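Local coordinates for COBE (Pseudomonas aeruginosa, PDB 2W6K), which probably takes part in the biosynthesis of cobalamin (vitamin B12), at residues P58-L63 against V71-P76; A14-R19 against E25-L30. One frame throughout, in Å; residues are numbered along the deposited sequence.

Overall arrangement
The two contacts illustrate how successive beta-alpha-beta units build one side of a sheet through small apolar meetings between helix and strand. Contact 2 closes first along the chain and is buried, setting helix 24-37 against strand 12-18, in the interior of the sheet. Contact 1 sets helix 58-67 against 71-74, an outermost strand, and is only partly buried, with an arginine at its margin. Aliphatic groups and a cysteine carry contact 2; an aromatic ring joins in contact 1. Neither uses hydrogen bonds across its segments. They meet through Leu60, whose CD2 lies 3.7 Å from CD1 of Ile16, and through Leu63, which packs on Leu27 and Arg28.

Contact 1 (P58-L63 against V71-P76); sequences PGLRQL and VHFLAP
Val71 opens the strand with its side chain leaving the backbone toward helix 58-67, and its two methyl groups divide the work. CG2, placed anti to the backbone N, faces the CB of Leu60 at a loose 4.5 Å. CG1, set between the backbone N and the carbonyl carbon (chi1 58°), turns instead to the helix backbone: it lies 4.1 Å from the carbonyl O of Leu60, with the CA of Arg61 slightly farther off. This is also where the two backbones come nearest, the CA atoms of Arg61 and Val71 being 6.9 Å apart.

His72 reverses direction, as alternate strand residues do, and with Leu74 it packs on helix 102-115, so the short strand serves a different helix on each side. Between them Phe73 returns to the side of helix 58-67. Its ring meets Leu60 obliquely, CE1 lying 3.8 Å from Leu60 CD1, a contact made by the end of the leucine and the outer part of the ring.

The axes of 58-63 and 71-74 pass 9.3 Å apart at an angle of 143°, roughly antiparallel, in the unit of strand 47-51, helix 58-67 and strand 71-74. Arg61 flanks this apolar patch with its chain, while its guanidinium forms a salt bridge with Asp56, in the loop leading into the helix. At the helix start, the backbone N atoms of Gly59 and Leu60 bind a glycerol, probably from the crystallisation liquor. With no polar bond across the segments, the pairing depends on the fit of three apolar side chains, and the arginine's charge is met at the margin by an acid near its own helix.

Contact 2 (A14-R19 against E25-L30); sequences AGIGCR and EHLRAL
In the beta-alpha-beta unit made by strand 12-18, helix 24-37 and strand 47-51, this contact holds the meeting of the helix with the first strand, and one leucine, Leu27, makes the helix's side of it. The closest approaches are both made by one methyl of Leu27, CD2. It lies 3.9 Å from CG2 of Ile16 and 4.0 Å from CB of Cys18, two residues that stand two apart in the strand and so point to the same face.

In Ile16 the branch through CG1 is anti to the carbonyl carbon (chi1 -60°) and extends on to CD1, which leaves CG2, anti to the backbone N, as the branch facing Leu27 CD2. The side chains of Leu27 and Ile16 approach each other at a slant. For Cys18 it is the CB that makes the closest approach, rather than the sulfur. The CA atoms of Ile16 and Leu27, the nearest across the segments, remain 8.3 Å apart, so side chains alone bridge the gap.

The polar groups of the strand look elsewhere: the Ile16 carbonyl O accepts a bond from the Ser50 hydroxyl, and the Cys18 carbonyl O one from Arg55. Along its two edges the strand bonds through its backbone to strands 47-51 and 131-138. Leu27 also touches Ala131 of strand 131-138 and Leu60 of helix 58-67, and thus lies where two neighbouring helices and two adjacent strands converge.

Contact 1 (P58-L63 against V71-P76)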
loop_
_atom_site.group_PDB
_atom_site.type_symbol
_atom_site.label_atom_id
_atom_site.label_comp_id
_atom_site.label_asym_id
_atom_site.label_seq_id
_atom_site.Cartn_x
_atom_site.Cartn_y
_atom_site.Cartn_z
ATOM N N PRO A 58 -2.892 -7.620 -14.276
ATOM C CA PRO A 58 -2.036 -8.846 -14.222
ATOM C C PRO A 58 -0.640 -8.693 -13.557
ATOM O O PRO A 58 -0.211 -9.610 -12.842
ATOM C CB PRO A 58 -1.928 -9.276 -15.687
ATOM C CG PRO A 58 -2.189 -8.060 -16.460
ATOM C CD PRO A 58 -3.093 -7.166 -15.666
ATOM N N GLY A 59 0.050 -7.562 -13.741
ATOM C CA GLY A 59 1.300 -7.315 -13.000
ATOM C C GLY A 59 1.123 -7.435 -11.488
ATOM O O GLY A 59 1.953 -8.056 -10.824
ATOM N N LEU A 60 0.051 -6.820 -10.950
ATOM C CA LEU A 60 -0.175 -6.874 -9.496
ATOM C C LEU A 60 -0.568 -8.261 -9.036
ATOM O O LEU A 60 -0.098 -8.743 -7.989
ATOM C CB LEU A 60 -1.209 -5.827 -9.032
ATOM C CG LEU A 60 -0.648 -4.414 -8.816
ATOM C CD1 LEU A 60 -1.825 -3.433 -8.678
ATOM C CD2 LEU A 60 0.314 -4.322 -7.604
ATOM N N ARG A 61 -1.415 -8.921 -9.824
ATOM C CA ARG A 61 -1.773 -10.267 -9.476
ATOM C C ARG A 61 -0.569 -11.201 -9.508
ATOM O O ARG A 61 -0.432 -12.073 -8.626
ATOM C CB ARG A 61 -2.920 -10.761 -10.343
ATOM C CG ARG A 61 -4.259 -10.124 -9.926
ATOM C CD ARG A 61 -5.433 -10.957 -10.419
ATOM N NE ARG A 61 -5.488 -11.037 -11.880
ATOM C CZ ARG A 61 -5.991 -10.110 -12.690
ATOM N NH1 ARG A 61 -6.467 -8.974 -12.209
ATOM N NH2 ARG A 61 -5.993 -10.314 -14.004
ATOM N N GLN A 62 0.321 -11.012 -10.491
ATOM C CA GLN A 62 1.515 -11.879 -10.569
ATOM C C GLN A 62 2.418 -11.612 -9.389
ATOM O O GLN A 62 3.003 -12.561 -8.809
ATOM C CB GLN A 62 2.282 -11.659 -11.873
ATOM C CG GLN A 62 1.549 -12.221 -13.141
ATOM C CD GLN A 62 2.277 -11.870 -14.421
ATOM O OE1 GLN A 62 3.500 -11.693 -14.423
ATOM N NE2 GLN A 62 1.531 -11.737 -15.517
ATOM N N LEU A 63 2.550 -10.339 -9.014
ATOM C CA LEU A 63 3.361 -9.980 -7.826
ATOM C C LEU A 63 2.800 -10.633 -6.578
ATOM O O LEU A 63 3.552 -11.171 -5.750
ATOM C CB LEU A 63 3.429 -8.450 -7.630
ATOM C CG LEU A 63 4.333 -8.010 -6.474
ATOM C CD1 LEU A 63 5.763 -8.548 -6.635
ATOM C CD2 LEU A 63 4.343 -6.494 -6.435
ATOM N N VAL A 71 -3.305 -9.431 -2.670
ATOM C CA VAL A 71 -3.500 -8.053 -3.146
ATOM C C VAL A 71 -4.990 -7.724 -3.090
ATOM O O VAL A 71 -5.839 -8.530 -3.533
ATOM C CB VAL A 71 -2.894 -7.791 -4.568
ATOM C CG1 VAL A 71 -3.494 -8.752 -5.612
ATOM C CG2 VAL A 71 -3.087 -6.324 -4.995
ATOM N N HIS A 72 -5.280 -6.575 -2.480
ATOM C CA HIS A 72 -6.632 -6.077 -2.267
ATOM C C HIS A 72 -6.799 -4.849 -3.102
ATOM O O HIS A 72 -5.930 -3.975 -3.102
ATOM C CB HIS A 72 -6.835 -5.709 -0.801
ATOM C CG HIS A 72 -6.732 -6.871 0.133
ATOM N ND1 HIS A 72 -7.837 -7.529 0.634
ATOM C CD2 HIS A 72 -5.653 -7.497 0.655
ATOM C CE1 HIS A 72 -7.438 -8.502 1.437
ATOM N NE2 HIS A 72 -6.118 -8.503 1.467
ATOM N N PHE A 73 -7.927 -4.774 -3.796
ATOM C CA PHE A 73 -8.270 -3.607 -4.586
ATOM C C PHE A 73 -9.428 -2.897 -3.924
ATOM O O PHE A 73 -10.513 -3.491 -3.725
ATOM C CB PHE A 73 -8.600 -4.038 -6.006
ATOM C CG PHE A 73 -7.443 -4.685 -6.711
ATOM C CD1 PHE A 73 -6.484 -3.909 -7.365
ATOM C CD2 PHE A 73 -7.311 -6.074 -6.704
ATOM C CE1 PHE A 73 -5.409 -4.502 -8.010
ATOM C CE2 PHE A 73 -6.237 -6.686 -7.351
ATOM C CZ PHE A 73 -5.285 -5.908 -8.003
ATOM N N LEU A 74 -9.180 -1.655 -3.530
ATOM C CA LEU A 74 -10.116 -0.900 -2.704
ATOM C C LEU A 74 -10.926 0.107 -3.528
ATOM O O LEU A 74 -10.438 0.691 -4.496
ATOM C CB LEU A 74 -9.386 -0.199 -1.542
ATOM C CG LEU A 74 -8.840 -1.186 -0.492
ATOM C CD1 LEU A 74 -7.396 -1.454 -0.721
ATOM C CD2 LEU A 74 -9.073 -0.686 0.919
ATOM N N ALA A 75 -12.162 0.339 -3.096
ATOM C CA ALA A 75 -13.012 1.295 -3.813
ATOM C C ALA A 75 -12.398 2.689 -3.802
ATOM O O ALA A 75 -11.874 3.123 -2.770
ATOM C CB ALA A 75 -14.408 1.347 -3.129
ATOM N N PRO A 76 -12.500 3.416 -4.930
ATOM C CA PRO A 76 -12.063 4.806 -4.964
ATOM C C PRO A 76 -12.673 5.606 -3.800
ATOM O O PRO A 76 -11.971 6.395 -3.147
ATOM C CB PRO A 76 -12.569 5.284 -6.342
ATOM C CG PRO A 76 -12.503 4.042 -7.195
ATOM C CD PRO A 76 -12.971 2.949 -6.252
#

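Contact 2 (A14-R19 against E25-L30)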
loop_
_atom_site.group_PDB
_atom_site.type_symbol
_atom_site.label_atom_id
_atom_site.label_comp_id
_atom_site.label_asym_id
_atom_site.label_seq_id
_atom_site.Cartn_x
_atom_site.Cartn_y
_atom_site.Cartn_z
ATOM N N ALA A 14 1.895 -2.652 1.684
ATOM C CA ALA A 14 2.465 -1.841 0.583
ATOM C C ALA A 14 1.346 -1.441 -0.355
ATOM O O ALA A 14 0.683 -2.320 -0.888
ATOM C CB ALA A 14 3.503 -2.626 -0.176
ATOM N N GLY A 15 1.166 -0.128 -0.581
ATOM C CA GLY A 15 0.193 0.379 -1.534
ATOM C C GLY A 15 0.910 0.662 -2.839
ATOM O O GLY A 15 2.068 1.116 -2.833
ATOM N N ILE A 16 0.267 0.340 -3.957
ATOM C CA ILE A 16 0.952 0.438 -5.258
ATOM C C ILE A 16 0.032 1.095 -6.274
ATOM O O ILE A 16 -1.130 0.722 -6.376
ATOM C CB ILE A 16 1.347 -0.973 -5.794
ATOM C CG1 ILE A 16 2.297 -1.669 -4.810
ATOM C CG2 ILE A 16 1.984 -0.843 -7.239
ATOM C CD1 ILE A 16 2.797 -3.101 -5.223
ATOM N N GLY A 17 0.582 2.042 -7.043
ATOM C CA GLY A 17 -0.115 2.668 -8.173
ATOM C C GLY A 17 0.863 2.618 -9.324
ATOM O O GLY A 17 2.072 2.817 -9.115
ATOM N N CYS A 18 0.400 2.263 -10.526
ATOM C CA CYS A 18 1.356 2.057 -11.623
ATOM C C CYS A 18 0.709 2.260 -12.982
ATOM O O CYS A 18 -0.521 2.203 -13.089
ATOM C CB CYS A 18 2.028 0.675 -11.530
ATOM S SG CYS A 18 0.894 -0.739 -11.741
ATOM N N ARG A 19 1.549 2.513 -13.985
ATOM C CA ARG A 19 1.128 2.621 -15.379
ATOM C C ARG A 19 0.659 1.272 -15.911
ATOM O O ARG A 19 1.078 0.219 -15.424
ATOM C CB ARG A 19 2.274 3.161 -16.258
ATOM C CG ARG A 19 2.830 4.515 -15.807
ATOM C CD ARG A 19 1.837 5.638 -16.103
ATOM N NE ARG A 19 2.460 6.967 -16.087
ATOM C CZ ARG A 19 1.935 8.050 -16.657
ATOM N NH1 ARG A 19 0.778 7.983 -17.310
ATOM N NH2 ARG A 19 2.573 9.207 -16.579
ATOM N N GLU A 25 8.021 -7.954 -12.283
ATOM C CA GLU A 25 9.459 -7.794 -12.012
ATOM C C GLU A 25 9.792 -6.327 -11.653
ATOM O O GLU A 25 10.518 -6.063 -10.694
ATOM C CB GLU A 25 10.271 -8.314 -13.210
ATOM C CG GLU A 25 9.996 -9.804 -13.536
ATOM C CD GLU A 25 9.006 -10.047 -14.713
ATOM O OE1 GLU A 25 9.434 -10.702 -15.703
ATOM O OE2 GLU A 25 7.811 -9.622 -14.664
ATOM N N HIS A 26 9.208 -5.383 -12.382
ATOM C CA HIS A 26 9.432 -3.976 -12.145
ATOM C C HIS A 26 8.873 -3.610 -10.788
ATOM O O HIS A 26 9.578 -3.007 -9.938
ATOM C CB HIS A 26 8.737 -3.152 -13.211
ATOM C CG HIS A 26 9.002 -1.685 -13.104
ATOM N ND1 HIS A 26 9.780 -1.007 -14.015
ATOM C CD2 HIS A 26 8.590 -0.767 -12.197
ATOM C CE1 HIS A 26 9.830 0.272 -13.680
ATOM N NE2 HIS A 26 9.126 0.441 -12.575
ATOM N N LEU A 27 7.624 -4.005 -10.548
ATOM C CA LEU A 27 6.991 -3.686 -9.266
ATOM C C LEU A 27 7.802 -4.283 -8.118
ATOM O O LEU A 27 8.003 -3.626 -7.089
ATOM C CB LEU A 27 5.541 -4.200 -9.223
ATOM C CG LEU A 27 4.572 -3.522 -10.198
ATOM C CD1 LEU A 27 3.196 -4.085 -10.089
ATOM C CD2 LEU A 27 4.526 -2.025 -9.894
ATOM N N ARG A 28 8.263 -5.525 -8.284
ATOM C CA ARG A 28 9.001 -6.181 -7.192
ATOM C C ARG A 28 10.289 -5.425 -6.871
ATOM O O ARG A 28 10.630 -5.270 -5.700
ATOM C CB ARG A 28 9.315 -7.647 -7.530
ATOM C CG ARG A 28 10.077 -8.334 -6.395
ATOM C CD ARG A 28 10.412 -9.776 -6.716
ATOM N NE ARG A 28 11.320 -9.867 -7.855
ATOM C CZ ARG A 28 11.429 -10.939 -8.641
ATOM N NH1 ARG A 28 12.271 -10.934 -9.667
ATOM N NH2 ARG A 28 10.713 -12.029 -8.403
ATOM N N ALA A 29 10.995 -4.975 -7.906
ATOM C CA ALA A 29 12.277 -4.238 -7.694
ATOM C C ALA A 29 12.040 -2.914 -6.960
ATOM O O ALA A 29 12.775 -2.546 -6.047
ATOM C CB ALA A 29 13.006 -4.000 -8.990
ATOM N N LEU A 30 10.975 -2.224 -7.329
ATOM C CA LEU A 30 10.675 -0.981 -6.668
ATOM C C LEU A 30 10.208 -1.218 -5.227
ATOM O O LEU A 30 10.567 -0.459 -4.320
ATOM C CB LEU A 30 9.651 -0.192 -7.448
ATOM C CG LEU A 30 9.318 1.196 -6.884
ATOM C CD1 LEU A 30 10.530 2.138 -6.826
ATOM C CD2 LEU A 30 8.242 1.835 -7.731
#